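Local coordinates for protein 3-hydroxyisobutyryl-CoA hydrolase (Mycobacterium thermoresistibile, PDB 4HDT) that probably hydrolyses 3-hydroxyisobutyryl-CoA to 3-hydroxyisobutyrate and free coenzyme A, and binds zinc ions, at residues K106-M112 and V123-N128; E16-L21 and A201-D205; M112-G118 and T136-E142; A160-G165 and I181-F185; I243-R247 and A258-A262. All blocks are in the same frame, centred on the assembly; numbering follows the deposited sequence. Where two conformers were deposited one is given.

Contact 1 of 5, residues K106-M112 and V123-N128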
# COMPACT_ATOMS: atom_id res chain seq x y z
N LYS A 106 -12.68 12.39 -11.93
CA LYS A 106 -11.75 13.41 -12.42
C LYS A 106 -10.29 12.89 -12.32
O LYS A 106 -10.01 12.03 -11.53
CB LYS A 106 -11.93 14.68 -11.59
CG LYS A 106 -13.30 15.31 -11.81
CD LYS A 106 -13.53 16.51 -10.88
CE LYS A 106 -14.79 17.24 -11.29
NZ LYS A 106 -15.15 18.44 -10.46
N PRO A 107 -9.39 13.43 -13.14
CA PRO A 107 -7.96 13.06 -13.02
C PRO A 107 -7.50 13.23 -11.56
O PRO A 107 -7.78 14.24 -10.93
CB PRO A 107 -7.26 14.09 -13.91
CG PRO A 107 -8.29 14.39 -14.96
CD PRO A 107 -9.58 14.45 -14.18
N TYR A 108 -6.77 12.22 -11.07
CA TYR A 108 -6.22 12.20 -9.72
C TYR A 108 -4.76 11.82 -9.94
O TYR A 108 -4.43 10.67 -10.29
CB TYR A 108 -6.96 11.20 -8.83
CG TYR A 108 -6.49 11.07 -7.39
CD1 TYR A 108 -5.35 10.35 -7.07
CD2 TYR A 108 -7.23 11.60 -6.33
CE1 TYR A 108 -4.93 10.19 -5.75
CE2 TYR A 108 -6.81 11.46 -5.03
CZ TYR A 108 -5.68 10.73 -4.73
OH TYR A 108 -5.26 10.57 -3.42
N VAL A 109 -3.91 12.81 -9.72
CA VAL A 109 -2.48 12.70 -9.96
C VAL A 109 -1.79 12.47 -8.63
O VAL A 109 -1.98 13.23 -7.68
CB VAL A 109 -1.94 14.00 -10.59
CG1 VAL A 109 -0.46 13.91 -10.83
CG2 VAL A 109 -2.72 14.39 -11.86
N SER A 110 -1.03 11.39 -8.50
CA SER A 110 -0.33 11.15 -7.23
C SER A 110 1.15 11.19 -7.47
O SER A 110 1.66 10.66 -8.48
CB SER A 110 -0.72 9.86 -6.61
OG SER A 110 -0.48 8.79 -7.50
N ILE A 111 1.85 11.91 -6.59
CA ILE A 111 3.31 12.03 -6.67
C ILE A 111 3.96 11.11 -5.65
O ILE A 111 4.25 11.49 -4.52
CB ILE A 111 3.81 13.49 -6.48
CG1 ILE A 111 3.03 14.48 -7.36
CG2 ILE A 111 5.32 13.57 -6.70
CD1 ILE A 111 3.15 14.23 -8.82
N MET A 112 4.17 9.87 -6.10
CA MET A 112 4.69 8.81 -5.23
C MET A 112 6.22 8.82 -5.32
O MET A 112 6.88 7.88 -5.76
CB MET A 112 4.05 7.48 -5.67
CG MET A 112 2.57 7.38 -5.30
SD MET A 112 1.84 5.76 -5.58
CE MET A 112 1.76 5.84 -7.35
N VAL A 123 -3.19 5.74 -0.65
CA VAL A 123 -3.62 7.05 -1.15
C VAL A 123 -3.04 7.40 -2.53
O VAL A 123 -3.63 8.21 -3.24
CB VAL A 123 -3.38 8.22 -0.13
CG1 VAL A 123 -4.36 8.13 1.04
CG2 VAL A 123 -1.96 8.30 0.37
N GLY A 124 -1.93 6.76 -2.91
CA GLY A 124 -1.32 7.07 -4.21
C GLY A 124 -1.64 6.13 -5.36
O GLY A 124 -1.86 6.57 -6.50
N ALA A 125 -1.68 4.83 -5.07
CA ALA A 125 -1.58 3.82 -6.15
C ALA A 125 -2.90 3.41 -6.74
O ALA A 125 -2.93 2.62 -7.67
CB ALA A 125 -0.75 2.64 -5.73
N HIS A 126 -4.00 3.92 -6.20
CA HIS A 126 -5.30 3.79 -6.84
C HIS A 126 -5.70 4.99 -7.69
O HIS A 126 -6.84 5.04 -8.25
CB HIS A 126 -6.39 3.52 -5.79
CG HIS A 126 -6.11 2.33 -4.94
ND1 HIS A 126 -6.11 1.05 -5.45
CD2 HIS A 126 -5.87 2.21 -3.62
CE1 HIS A 126 -5.85 0.19 -4.48
NE2 HIS A 126 -5.69 0.88 -3.36
N GLY A 127 -4.83 6.00 -7.80
CA GLY A 127 -5.06 7.13 -8.69
C GLY A 127 -4.99 6.77 -10.15
O GLY A 127 -4.69 5.64 -10.49
N ASN A 128 -5.29 7.72 -11.01
CA ASN A 128 -5.33 7.46 -12.43
C ASN A 128 -4.22 8.09 -13.21
O ASN A 128 -4.03 7.79 -14.39
CB ASN A 128 -6.70 7.81 -13.02
CG ASN A 128 -7.16 9.19 -12.60
OD1 ASN A 128 -6.53 10.15 -12.98
ND2 ASN A 128 -8.33 9.31 -11.89

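Contact 2 of 5, residues E16-L21 and A201-D205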
# COMPACT_ATOMS: atom_id res chain seq x y z
N GLU A 16 -5.71 25.61 -7.08
CA GLU A 16 -4.94 26.49 -7.93
C GLU A 16 -4.93 25.98 -9.38
O GLU A 16 -4.70 24.79 -9.64
CB GLU A 16 -3.53 26.59 -7.40
CG GLU A 16 -2.85 27.86 -7.82
CD GLU A 16 -1.54 28.06 -7.13
OE1 GLU A 16 -0.69 27.16 -7.20
OE2 GLU A 16 -1.36 29.13 -6.53
N GLY A 17 -5.21 26.88 -10.33
CA GLY A 17 -5.27 26.51 -11.74
C GLY A 17 -6.27 25.44 -12.05
O GLY A 17 -6.07 24.65 -12.94
N GLY A 18 -7.35 25.39 -11.28
CA GLY A 18 -8.34 24.37 -11.46
C GLY A 18 -7.97 23.02 -10.88
O GLY A 18 -8.71 22.07 -11.03
N VAL A 19 -6.84 22.95 -10.16
CA VAL A 19 -6.38 21.72 -9.54
C VAL A 19 -6.57 21.77 -8.03
O VAL A 19 -6.09 22.69 -7.36
CB VAL A 19 -4.90 21.47 -9.86
CG1 VAL A 19 -4.44 20.11 -9.31
CG2 VAL A 19 -4.66 21.56 -11.33
N GLY A 20 -7.31 20.80 -7.51
CA GLY A 20 -7.43 20.58 -6.08
C GLY A 20 -6.15 19.94 -5.54
O GLY A 20 -5.80 18.83 -5.92
N LEU A 21 -5.49 20.65 -4.64
CA LEU A 21 -4.19 20.24 -4.11
C LEU A 21 -4.37 19.68 -2.71
O LEU A 21 -4.93 20.35 -1.82
CB LEU A 21 -3.22 21.43 -4.09
CG LEU A 21 -3.09 22.16 -5.41
CD1 LEU A 21 -2.43 23.52 -5.19
CD2 LEU A 21 -2.34 21.32 -6.42
N ALA A 201 3.72 22.50 -13.71
CA ALA A 201 3.15 22.38 -15.07
C ALA A 201 1.73 21.81 -15.07
O ALA A 201 0.91 22.19 -15.90
CB ALA A 201 4.05 21.55 -15.98
N VAL A 202 1.43 20.90 -14.14
CA VAL A 202 0.06 20.36 -13.98
C VAL A 202 -0.88 21.51 -13.66
O VAL A 202 -1.95 21.65 -14.22
CB VAL A 202 -0.03 19.30 -12.85
CG1 VAL A 202 -1.47 18.91 -12.56
CG2 VAL A 202 0.81 18.07 -13.18
N ILE A 203 -0.42 22.38 -12.76
CA ILE A 203 -1.22 23.50 -12.33
C ILE A 203 -1.38 24.56 -13.43
O ILE A 203 -2.43 25.18 -13.56
CB ILE A 203 -0.60 24.13 -11.06
CG1 ILE A 203 -0.75 23.15 -9.87
CG2 ILE A 203 -1.26 25.46 -10.72
CD1 ILE A 203 0.15 23.47 -8.69
N ALA A 204 -0.34 24.74 -14.23
CA ALA A 204 -0.31 25.84 -15.20
C ALA A 204 -0.81 25.40 -16.58
O ALA A 204 -1.58 26.13 -17.21
CB ALA A 204 1.11 26.39 -15.29
N ASP A 205 -0.39 24.22 -17.02
CA ASP A 205 -0.62 23.75 -18.40
C ASP A 205 -1.50 22.49 -18.50
O ASP A 205 -1.95 22.12 -19.60
CB ASP A 205 0.72 23.46 -19.07
CG ASP A 205 1.73 24.58 -18.87
OD1 ASP A 205 1.32 25.74 -19.05
OD2 ASP A 205 2.90 24.29 -18.50
O HOH W 1 -4.47 23.07 -14.55

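Contact 3 of 5, residues M112-G118 and T136-E142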
# COMPACT_ATOMS: atom_id res chain seq x y z
N MET A 112 4.17 9.87 -6.10
CA MET A 112 4.69 8.81 -5.23
C MET A 112 6.22 8.82 -5.32
O MET A 112 6.88 7.88 -5.76
CB MET A 112 4.05 7.48 -5.67
CG MET A 112 2.57 7.38 -5.30
SD MET A 112 1.84 5.76 -5.58
CE MET A 112 1.76 5.84 -7.35
N ASP A 113 6.76 9.91 -4.80
CA ASP A 113 8.19 10.19 -4.73
C ASP A 113 8.74 9.65 -3.42
O ASP A 113 8.04 9.52 -2.43
CB ASP A 113 8.32 11.70 -4.78
CG ASP A 113 9.73 12.17 -4.64
OD1 ASP A 113 10.63 11.69 -5.30
OD2 ASP A 113 9.91 13.11 -3.84
N GLY A 114 9.99 9.23 -3.44
CA GLY A 114 10.63 8.79 -2.21
C GLY A 114 9.95 7.61 -1.52
O GLY A 114 9.41 6.71 -2.17
N ILE A 115 9.94 7.63 -0.21
CA ILE A 115 9.34 6.54 0.57
C ILE A 115 7.80 6.56 0.39
O ILE A 115 7.16 7.55 0.69
CB ILE A 115 9.71 6.69 2.06
CG1 ILE A 115 11.22 6.48 2.26
CG2 ILE A 115 8.93 5.71 2.92
CD1 ILE A 115 11.73 6.89 3.63
N VAL A 116 7.24 5.45 -0.06
CA VAL A 116 5.80 5.32 -0.26
C VAL A 116 5.43 3.89 0.18
O VAL A 116 5.70 2.89 -0.51
CB VAL A 116 5.42 5.50 -1.74
CG1 VAL A 116 3.90 5.43 -1.88
CG2 VAL A 116 5.92 6.82 -2.35
N MET A 117 4.87 3.72 1.37
CA MET A 117 4.68 2.38 1.93
C MET A 117 3.31 2.27 2.63
O MET A 117 2.85 3.24 3.20
CB MET A 117 5.82 1.98 2.89
CG MET A 117 7.20 1.72 2.25
SD MET A 117 8.32 0.94 3.42
CE MET A 117 8.50 2.30 4.55
N GLY A 118 2.70 1.09 2.53
CA GLY A 118 1.47 0.76 3.25
C GLY A 118 0.39 1.76 2.93
O GLY A 118 0.00 1.95 1.78
N THR A 136 11.88 6.85 -5.65
CA THR A 136 10.80 6.02 -5.11
C THR A 136 11.30 4.72 -4.47
O THR A 136 12.10 3.97 -5.08
CB THR A 136 9.77 5.72 -6.22
OG1 THR A 136 9.24 6.98 -6.70
CG2 THR A 136 8.65 4.78 -5.73
N LYS A 137 10.87 4.50 -3.22
CA LYS A 137 11.09 3.25 -2.47
C LYS A 137 9.73 2.84 -1.98
O LYS A 137 9.23 3.37 -0.97
CB LYS A 137 12.13 3.44 -1.35
CG LYS A 137 13.49 3.78 -1.95
CD LYS A 137 14.61 3.85 -0.94
CE LYS A 137 15.94 4.20 -1.61
NZ LYS A 137 16.04 5.65 -2.04
N MET A 138 9.10 1.92 -2.73
CA MET A 138 7.70 1.54 -2.49
C MET A 138 7.65 0.17 -1.88
O MET A 138 8.42 -0.71 -2.25
CB MET A 138 6.90 1.60 -3.80
CG MET A 138 5.39 1.43 -3.63
SD MET A 138 4.43 1.66 -5.16
CE MET A 138 4.71 3.36 -5.56
N ALA A 139 6.75 -0.04 -0.95
CA ALA A 139 6.64 -1.35 -0.32
C ALA A 139 5.30 -1.55 0.33
O ALA A 139 4.59 -0.58 0.65
CB ALA A 139 7.73 -1.55 0.73
N MET A 140 4.94 -2.84 0.48
CA MET A 140 3.86 -3.28 1.37
C MET A 140 4.49 -4.18 2.43
O MET A 140 4.57 -5.40 2.29
CB MET A 140 2.76 -4.00 0.56
CG MET A 140 2.10 -3.12 -0.50
SD MET A 140 1.21 -1.70 0.16
CE MET A 140 -0.13 -2.50 1.08
N PRO A 141 4.99 -3.56 3.51
CA PRO A 141 5.84 -4.25 4.50
C PRO A 141 5.11 -4.83 5.72
O PRO A 141 5.76 -5.21 6.73
CB PRO A 141 6.73 -3.11 4.94
CG PRO A 141 5.78 -1.99 5.02
CD PRO A 141 4.88 -2.13 3.82
N GLU A 142 3.80 -4.98 5.58
CA GLU A 142 2.90 -5.32 6.67
C GLU A 142 3.30 -6.60 7.42
O GLU A 142 3.19 -6.69 8.62
CB GLU A 142 1.47 -5.43 6.12
CG GLU A 142 0.85 -4.06 5.81
CD GLU A 142 1.22 -3.43 4.48
OE1 GLU A 142 1.95 -4.05 3.67
OE2 GLU A 142 0.66 -2.32 4.17

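Contact 4 of 5, residues A160-G165 and I181-F185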
# COMPACT_ATOMS: atom_id res chain seq x y z
N ALA A 160 -0.34 -7.83 -10.38
CA ALA A 160 1.04 -7.65 -10.85
C ALA A 160 1.39 -8.84 -11.76
O ALA A 160 0.78 -9.92 -11.64
CB ALA A 160 1.99 -7.61 -9.67
N PRO A 161 2.37 -8.64 -12.66
CA PRO A 161 2.75 -9.75 -13.54
C PRO A 161 3.26 -10.96 -12.79
O PRO A 161 3.98 -10.82 -11.78
CB PRO A 161 3.86 -9.13 -14.42
CG PRO A 161 3.72 -7.65 -14.32
CD PRO A 161 3.18 -7.44 -12.93
N GLY A 162 2.94 -12.16 -13.30
CA GLY A 162 3.56 -13.35 -12.75
C GLY A 162 3.24 -13.51 -11.28
O GLY A 162 2.11 -13.29 -10.86
N LYS A 163 4.27 -13.85 -10.50
CA LYS A 163 4.18 -13.91 -9.04
C LYS A 163 4.90 -12.73 -8.39
O LYS A 163 5.21 -12.80 -7.21
CB LYS A 163 4.76 -15.22 -8.52
CG LYS A 163 4.11 -16.47 -9.11
CD LYS A 163 2.62 -16.51 -8.83
CE LYS A 163 1.96 -17.72 -9.45
NZ LYS A 163 0.50 -17.54 -9.40
N LEU A 164 5.19 -11.68 -9.15
CA LEU A 164 5.86 -10.52 -8.56
C LEU A 164 5.12 -9.95 -7.35
O LEU A 164 5.75 -9.50 -6.38
CB LEU A 164 6.05 -9.42 -9.61
CG LEU A 164 7.03 -9.67 -10.79
CD1 LEU A 164 7.16 -8.41 -11.61
CD2 LEU A 164 8.37 -10.19 -10.39
N GLY A 165 3.79 -9.97 -7.41
CA GLY A 165 2.99 -9.50 -6.27
C GLY A 165 3.19 -10.32 -5.00
O GLY A 165 3.26 -9.76 -3.87
N ILE A 181 6.04 0.62 -11.83
CA ILE A 181 5.35 0.69 -13.13
C ILE A 181 5.16 -0.73 -13.68
O ILE A 181 4.07 -1.09 -14.15
CB ILE A 181 6.11 1.61 -14.09
CG1 ILE A 181 6.08 3.05 -13.54
CG2 ILE A 181 5.52 1.55 -15.50
CD1 ILE A 181 7.01 3.99 -14.28
N VAL A 182 6.20 -1.56 -13.61
CA VAL A 182 6.07 -2.95 -14.07
C VAL A 182 4.95 -3.71 -13.31
O VAL A 182 4.19 -4.47 -13.90
CB VAL A 182 7.46 -3.67 -13.95
CG1 VAL A 182 7.31 -5.18 -13.92
CG2 VAL A 182 8.39 -3.18 -15.05
N MET A 183 4.82 -3.42 -12.01
CA MET A 183 3.85 -4.16 -11.22
C MET A 183 2.44 -3.59 -11.28
O MET A 183 1.53 -4.20 -10.74
CB MET A 183 4.32 -4.34 -9.78
CG MET A 183 5.27 -5.55 -9.64
SD MET A 183 5.33 -6.07 -7.91
CE MET A 183 6.08 -4.55 -7.39
N GLY A 184 2.25 -2.47 -11.98
CA GLY A 184 0.91 -1.90 -12.11
C GLY A 184 0.51 -1.03 -10.95
O GLY A 184 -0.66 -0.71 -10.79
N PHE A 185 1.52 -0.58 -10.19
CA PHE A 185 1.29 0.34 -9.04
C PHE A 185 1.44 1.81 -9.44
O PHE A 185 1.10 2.73 -8.68
CB PHE A 185 2.27 0.05 -7.90
CG PHE A 185 1.90 -1.12 -7.01
CD1 PHE A 185 1.75 -2.40 -7.53
CD2 PHE A 185 1.77 -0.98 -5.64
CE1 PHE A 185 1.46 -3.49 -6.74
CE2 PHE A 185 1.47 -2.08 -4.82
CZ PHE A 185 1.33 -3.36 -5.36

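Contact 5 of 5, residues I243-R247 and A258-A262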
# COMPACT_ATOMS: atom_id res chain seq x y z
N ILE A 243 9.46 -20.91 0.54
CA ILE A 243 10.78 -20.77 1.16
C ILE A 243 11.69 -21.92 0.72
O ILE A 243 12.83 -21.68 0.33
CB ILE A 243 10.66 -20.71 2.70
CG1 ILE A 243 9.93 -19.43 3.12
CG2 ILE A 243 12.03 -20.80 3.38
CD1 ILE A 243 9.57 -19.42 4.59
N ALA A 244 11.19 -23.16 0.77
CA ALA A 244 11.99 -24.33 0.31
C ALA A 244 12.45 -24.21 -1.12
O ALA A 244 13.59 -24.52 -1.43
CB ALA A 244 11.21 -25.64 0.51
N ALA A 245 11.57 -23.72 -1.99
CA ALA A 245 11.93 -23.57 -3.39
C ALA A 245 12.98 -22.48 -3.58
O ALA A 245 13.92 -22.63 -4.36
CB ALA A 245 10.69 -23.25 -4.20
N LEU A 246 12.80 -21.34 -2.88
CA LEU A 246 13.78 -20.26 -2.98
C LEU A 246 15.15 -20.79 -2.50
O LEU A 246 16.17 -20.50 -3.12
CB LEU A 246 13.36 -19.05 -2.11
CG LEU A 246 12.16 -18.26 -2.60
CD1 LEU A 246 11.57 -17.38 -1.49
CD2 LEU A 246 12.54 -17.44 -3.84
N ARG A 247 15.17 -21.59 -1.45
CA ARG A 247 16.46 -22.10 -0.97
C ARG A 247 17.03 -23.10 -1.94
O ARG A 247 18.24 -23.08 -2.20
CB ARG A 247 16.36 -22.68 0.43
CG ARG A 247 16.01 -21.58 1.43
CD ARG A 247 16.64 -21.76 2.76
NE ARG A 247 16.32 -20.69 3.71
CZ ARG A 247 16.87 -19.47 3.73
NH1 ARG A 247 17.74 -19.07 2.82
NH2 ARG A 247 16.50 -18.63 4.68
N ALA A 258 14.35 -15.61 0.65
CA ALA A 258 14.06 -16.59 1.69
C ALA A 258 14.44 -16.12 3.07
O ALA A 258 13.67 -16.26 4.03
CB ALA A 258 14.73 -17.92 1.38
N ASP A 259 15.63 -15.57 3.20
CA ASP A 259 16.09 -15.06 4.50
C ASP A 259 15.16 -13.99 5.03
O ASP A 259 14.93 -13.94 6.25
CB ASP A 259 17.49 -14.44 4.39
CG ASP A 259 18.63 -15.49 4.19
OD1 ASP A 259 18.49 -16.71 4.43
OD2 ASP A 259 19.73 -15.08 3.78
N LEU A 260 14.68 -13.13 4.14
CA LEU A 260 13.82 -11.99 4.57
C LEU A 260 12.44 -12.51 5.00
O LEU A 260 11.93 -12.13 6.07
CB LEU A 260 13.75 -10.87 3.54
CG LEU A 260 13.07 -9.56 3.91
CD1 LEU A 260 13.65 -9.02 5.20
CD2 LEU A 260 13.15 -8.50 2.81
N ILE A 261 11.88 -13.41 4.22
CA ILE A 261 10.59 -14.02 4.54
C ILE A 261 10.63 -14.70 5.89
O ILE A 261 9.68 -14.63 6.68
CB ILE A 261 10.17 -15.03 3.43
CG1 ILE A 261 9.88 -14.27 2.14
CG2 ILE A 261 8.95 -15.85 3.85
CD1 ILE A 261 9.73 -15.17 0.95
N ALA A 262 11.75 -15.36 6.17
CA ALA A 262 11.89 -16.15 7.34
C ALA A 262 11.92 -15.29 8.59
O ALA A 262 11.76 -15.82 9.67
CB ALA A 262 13.14 -17.01 7.23

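Contact 1 of 5, residues K106-M112 and V123-N128
Asn-128 lays its side-chain amide against the backbone at the start of strand 108-112 and uses both ends of it. Its OD1 takes the backbone N-H of Tyr-108 in a straight bond (N to OD1 2.8 Å, 168° at the hydrogen), while ND2 gives a proton to Lys-106 O at 3.2 Å, with that oxygen close to the plane of the amide. Chi1 of 49° tucks CG between the backbone N and carbonyl carbon of Asn-128, which turns the amide toward Lys-106 and Tyr-108. The backbone N of Asn-128 meanwhile donates to Tyr-108 O, so one residue answers three backbone groups at the start of the strand and just before it. The amine of Lys-106 heads elsewhere, to the carbonyls of Trp-48 and Val-54.

Further along, two hydroxyls deal with the carbonyls at the end of helix 119-124. Tyr-108 OH donates to Val-123 O at 2.9 Å, and this oxygen lies at the edge of the phenol ring, near its plane. Ser-110 OG donates to Gly-124 O at 2.8 Å. The same carbonyl also accepts Gly-127 N from its opposite face, closing a type I turn. Met-112, bent at its last torsion, rests SD 3.5 Å from Gly-124 C, where the glycine backbone comes in without a side chain between.

These bonds tie the helix exit back to the first strand of a beta-alpha-beta crossover between adjacent parallel strands 108-112 and 129-132. Strands 108-112 and 115-117 with helix 119-124 are consistent with one beta-beta-alpha turn of the crotonase spiral.

Contact 2 of 5, residues E16-L21 and A201-D205
Ile-203 is the bump of this contact, and the hairpin end formed by residues 16-21 is the hollow that takes it. Its CG2 methyl lies 3.7 Å from Glu-16 O and also touches CB and CG of that glutamate; the two side chains cross obliquely. The other branch, placed opposite the carbonyl carbon by a chi1 of -69°, carries CD1 outward to Leu-21, where it meets CD2 at 4.0 Å with the chains nearly perpendicular. Val-19 closes the inner side of the hollow. Its CG2 points at the helix backbone, 4.1 Å from Ile-203 CA, and lies within 4.3 Å of CG1 of Val-202.

At the mouth of the hollow the backbones themselves come together. Gly-17 brings its bare CA to within 3.6 Å of Ile-203 O. Gly-17 and Gly-18, both with positive phi, are the middle residues of a type I' turn from Glu-16 to Val-19, the tight turn of a two-residue beta hairpin. A water lies 2.8 Å from Gly-17 O and 2.9 Å from Val-202 O and can bridge turn and helix, though it has more acceptors near it than protons to give.

The hairpin joins strands 11-16 and 19-24 at one margin of the six-stranded sheet. The 201-205 turn of helix 195-205 runs roughly antiparallel to strand 19-21, with 152° between their directions and their axes 9.6 Å apart; Leu-58 of strand 56-61 also touches Val-19 and Leu-21, and helix 207-214 packs against Ala-201 and Val-202.

Contact 3 of 5, residues M112-G118 and T136-E142
Met-138 swings CG opposite its backbone N (chi1 -171°) and then bends at its last torsion, which brings its CE methyl to 3.7 Å from SD of Met-112. Thr-136 makes the companion polar link: with chi1 at -59° its OG1 stands beside the backbone N and donates to Met-112 O at 2.7 Å, in the plane of that carbonyl. The same hydroxyl oxygen also accepts the N-H of Thr-133.

Between these side chains the backbones zip up as a two-stranded parallel sheet, 115-117 with 137-139, a small layer beside the main sheet of the crotonase fold. The bonds alternate: Lys-137 N to Gly-114 O (2.8 Å), Val-116 N to Lys-137 O, Ala-139 N to Val-116 O, and Gly-118 N to Ala-139 O (3.1 Å). CA-H...O contacts lie alongside them, Met-138 CA to Val-116 O being 3.1 Å. Val-116 and Met-138 share one face of the pair, which Val-132 and Val-121 help to bury. Met-117 and Ala-139 share the other, CG to CB 3.6 Å in the Met-117 conformer given, one of two deposited.

Gly-118 occupies the N-cap position of helix 119-124, its CA 3.3 Å from OE2 of Glu-142. In crotonase relatives the glycine-rich start of this helix supplies an oxyanion-hole N-H. At the far end, Asp-113 OD1 bonds to ND1 of His-192, a ligand of the zinc ion shared with Glu-64.

Contact 4 of 5, residues A160-G165 and I181-F185
The Schellman motif that ends helix 177-183 packs, through Val-182 and Met-183, against the type II' turn leading into helix 164-171. In the motif, Gly-184 leaves helical geometry with positive phi. The turn facing it runs from Pro-161 to Leu-164 and is closed by Leu-164 N bonding to Pro-161 O at 3.0 Å, with Lys-163 as N-cap of the helix that follows.

The Pro-161 ring edges up to the helix terminus: its CG comes to 3.2 Å from Val-182 O, a tight fit, and its CD is 3.8 Å from Met-183 CA. Ala-160 sits just beside it, its CA giving a long CA-H...O contact to Met-183 O and its CB touching Met-183 CG at 3.9 Å. Next to Ala-160, on the same flank of the methionine, comes Leu-164, whose CB lies 3.8 Å from Met-183 SD. Met-183 was modelled in two conformers, so the sulfur's position describes only one of them. Leu-164 also reaches with CD1 to CG1 of Val-182, 4.0 Å away, the two chains meeting at a slant. The side chains that meet are apolar, and two backbone carbonyls are approached by carbon atoms.

Around it, helix 227-233 backs the loop through Ile-230 on Leu-164 and Arg-227 on Pro-161, and Asp-231 accepts Lys-163 N. Beyond the Schellman turn, Arg-130 of strand 129-132 binds Gly-184 O, while Phe-185 packs on Leu-156 and Leu-157 of helix 153-158.

Contact 5 of 5, residues I243-R247 and A258-A262
Ile-243, Leu-246, Ala-258 and Ile-261 make the apolar centre where two successive helices face each other. Ile-243 and Ile-261 lie alongside each other, running opposite ways, CD1 of the first 3.7 Å from CG2 of the second. Leu-246 meets Ile-261 nearly at a right angle, their CD1 methyls 3.8 Å apart. Ala-258 points its CB toward helix 239-249 and fills the notch on that helix, 3.9 Å from Leu-246 CB and a little farther from Ile-243 CG2. With only a methyl at this position, the two backbones approach to 5.3 Å between the CA atoms of Ile-243 and Ala-258.

Moving outward, Arg-247 folds over the same methyl. CB of Ala-258 lies beneath the middle of one face of the guanidinium, 3.5 Å from its plane, so the flat group is laid on the alanine before its nitrogens reach the aspartate. A chi2 of -146°, away from the usual staggered value, helps to bend the chain back across the gap. NH1 and NH2 then approach Asp-259 end-on, both to OD1: NH2 at 2.8 Å on the anti lone pair, NH1 at 3.0 Å from above the carboxylate plane. The two flat groups are turned 44° apart. This salt bridge lies at the exposed edge of the contact.

Helices 239-249 and 252-261 are consecutive, a helix-turn-helix unit (not the DNA-binding motif) on the outer part of the chain. Trp-229 and Cys-233 of helix 227-233 pack on Leu-246, Tyr-234 touches both Leu-246 and Ile-261, and Thr-171 of helix 164-171 also touches Ile-261.

In the fold
From the N terminus, the hairpin of contact 2 waits longest for its partner: residues 16-21 meet helix 195-205 some 180 residues later, and contacts 1, 3 and 4 all lie inside that loop. Contacts 1 and 3 cross, since their segments alternate along the chain and share Met-112 at the end of strand 108-112, just before the turn into 115-117. Contact 4 closes after both and touches them, with the Phe-185 carbonyl oxygen against the Met-112 methyl. Contact 5 follows contact 2, a short local loop between helices on the opposite side of the chain's centre, about 47 Å from contact 2 between centres. Together they run from sheet margin through crossover to outlying helices.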